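Local atomic coordinates of computational Design of Enzyme (Synthetic construct, PDB entry 3TP4), a protein that is of unknown function but was computationally designed on a TIM-barrel scaffold, probably to carry an activated serine in a catalytic triad. Residues A[261-264]-A[265-268]. Sequence-based numbering, arbitrary orientation.
Sequences VADL and RMIA
Met266 and Asp263 run side by side, three residues apart on helix 254-274, the alpha-helix that follows strand 242-249 in a beta-alpha-beta unit of the TIM barrel. Residue 266 is selenomethionine. Met266 CB sits 3.4 Å from Asp263 O, CG carries the chain outward anti to the backbone N (chi1 175°), and SE continues the extended run. A bend at chi3 (67°) then turns the methyl back toward the preceding turn, and Met266 CE ends 3.9 Å from Asp263 OD1, a van der Waals contact. The carboxylate itself is gripped by two backbone N-H groups, Gly225 N to OD1 and Phe223 N to OD2, which fix its rotation. Backbone i to i+4 bonds hold the helix turn whose three-residue spacing sets the two side chains next to each other: Met266 N donates to Ala262 O at 3.0 Å, and Ile267 N to Asp263 O with a straighter 167° angle at the hydrogen. On the flank facing Leu245 of strand 242-249, Leu264 and Ile267 also lie alongside each other, Leu264 CD2 to Ile267 CD1 at 4.2 Å. Arg265 leaves instead toward a salt bridge with Asp310; its CG and CD pass alongside Val261 before the chain bends away at chi3, Arg265 CG packing 3.3 Å from Val261 O and CD lying 4.2 Å from Val261 CG1.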
ATOM      1  N   VAL A 261     -11.426 -17.552  -1.198  1.00 26.27           N
ATOM      2  CA  VAL A 261     -10.737 -18.197  -2.313  1.00 22.53           C
ATOM      3  C   VAL A 261     -11.038 -17.522  -3.646  1.00 27.13           C
ATOM      4  O   VAL A 261     -10.134 -17.314  -4.452  1.00 29.07           O
ATOM      5  CB  VAL A 261     -11.048 -19.705  -2.366  1.00 28.61           C
ATOM      6  CG1 VAL A 261     -10.627 -20.295  -3.701  1.00 25.76           C
ATOM      7  CG2 VAL A 261     -10.363 -20.415  -1.204  1.00 27.63           C
ATOM      8  N   ALA A 262     -12.299 -17.154  -3.875  1.00 27.20           N
ATOM      9  CA  ALA A 262     -12.654 -16.432  -5.105  1.00 27.07           C
ATOM     10  C   ALA A 262     -11.878 -15.113  -5.249  1.00 23.90           C
ATOM     11  O   ALA A 262     -11.359 -14.800  -6.325  1.00 25.48           O
ATOM     12  CB  ALA A 262     -14.161 -16.177  -5.166  1.00 27.66           C
ATOM     13  N   ASP A 263     -11.802 -14.340  -4.169  1.00 25.05           N
ATOM     14  CA  ASP A 263     -11.039 -13.094  -4.184  1.00 23.64           C
ATOM     15  C   ASP A 263      -9.538 -13.330  -4.343  1.00 24.70           C
ATOM     16  O   ASP A 263      -8.864 -12.593  -5.057  1.00 24.23           O
ATOM     17  CB  ASP A 263     -11.278 -12.283  -2.907  1.00 19.39           C
ATOM     18  CG  ASP A 263     -12.619 -11.550  -2.917  1.00 28.06           C
ATOM     19  OD1 ASP A 263     -13.289 -11.539  -3.967  1.00 28.94           O
ATOM     20  OD2 ASP A 263     -12.983 -10.975  -1.870  1.00 27.40           O
ATOM     21  N   LEU A 264      -9.006 -14.339  -3.658  1.00 23.74           N
ATOM     22  CA  LEU A 264      -7.578 -14.620  -3.785  1.00 22.23           C
ATOM     23  C   LEU A 264      -7.232 -15.074  -5.201  1.00 24.90           C
ATOM     24  O   LEU A 264      -6.176 -14.717  -5.737  1.00 24.07           O
ATOM     25  CB  LEU A 264      -7.100 -15.622  -2.710  1.00 21.45           C
ATOM     26  CG  LEU A 264      -7.011 -15.070  -1.276  1.00 25.24           C
ATOM     27  CD1 LEU A 264      -6.710 -16.163  -0.255  1.00 26.46           C
ATOM     28  CD2 LEU A 264      -5.961 -13.956  -1.161  1.00 27.84           C
ATOM     29  N   ARG A 265      -8.121 -15.847  -5.820  1.00 25.59           N
ATOM     30  CA  ARG A 265      -7.917 -16.236  -7.210  1.00 25.51           C
ATOM     31  C   ARG A 265      -7.906 -14.998  -8.073  1.00 25.49           C
ATOM     32  O   ARG A 265      -7.052 -14.833  -8.941  1.00 25.53           O
ATOM     33  CB  ARG A 265      -9.034 -17.155  -7.711  1.00 26.74           C
ATOM     34  CG  ARG A 265      -8.958 -18.592  -7.214  1.00 30.38           C
ATOM     35  CD  ARG A 265     -10.104 -19.418  -7.805  1.00 34.32           C
ATOM     36  NE  ARG A 265     -10.055 -19.448  -9.262  1.00 34.24           N
ATOM     37  CZ  ARG A 265      -9.492 -20.426  -9.966  1.00 39.93           C
ATOM     38  NH1 ARG A 265      -8.927 -21.448  -9.342  1.00 36.70           N
ATOM     39  NH2 ARG A 265      -9.496 -20.390 -11.295  1.00 42.02           N
HETATM   40  N   MSE A 266      -8.890 -14.137  -7.843  1.00 27.54           N
HETATM   41  CA  MSE A 266      -9.031 -12.932  -8.643  1.00 24.26           C
HETATM   42  C   MSE A 266      -7.791 -12.054  -8.605  1.00 22.43           C
HETATM   43  O   MSE A 266      -7.293 -11.629  -9.652  1.00 26.68           O
HETATM   44  CB  MSE A 266     -10.231 -12.125  -8.157  1.00 22.89           C
HETATM   45  CG  MSE A 266     -10.376 -10.805  -8.862  1.00 27.24           C
HETATM   46 SE   MSE A 266     -11.760  -9.756  -7.982  1.00 54.17          SE
HETATM   47  CE  MSE A 266     -10.897  -9.403  -6.244  1.00 30.03           C
ATOM     48  N   ILE A 267      -7.288 -11.748  -7.411  1.00 22.52           N
ATOM     49  CA  ILE A 267      -6.127 -10.870  -7.359  1.00 24.28           C
ATOM     50  C   ILE A 267      -4.884 -11.492  -8.009  1.00 20.45           C
ATOM     51  O   ILE A 267      -4.095 -10.783  -8.621  1.00 25.46           O
ATOM     52  CB  ILE A 267      -5.821 -10.328  -5.938  1.00 23.69           C
ATOM     53  CG1 ILE A 267      -5.282 -11.420  -5.015  1.00 20.93           C
ATOM     54  CG2 ILE A 267      -7.065  -9.645  -5.336  1.00 20.51           C
ATOM     55  CD1 ILE A 267      -4.767 -10.842  -3.688  1.00 21.42           C
ATOM     56  N   ALA A 268      -4.710 -12.805  -7.853  1.00 22.19           N
ATOM     57  CA  ALA A 268      -3.598 -13.512  -8.480  1.00 27.84           C
ATOM     58  C   ALA A 268      -3.720 -13.428 -10.002  1.00 23.72           C
ATOM     59  O   ALA A 268      -2.725 -13.267 -10.704  1.00 27.57           O
ATOM     60  CB  ALA A 268      -3.578 -14.974  -8.039  1.00 22.53           C
TER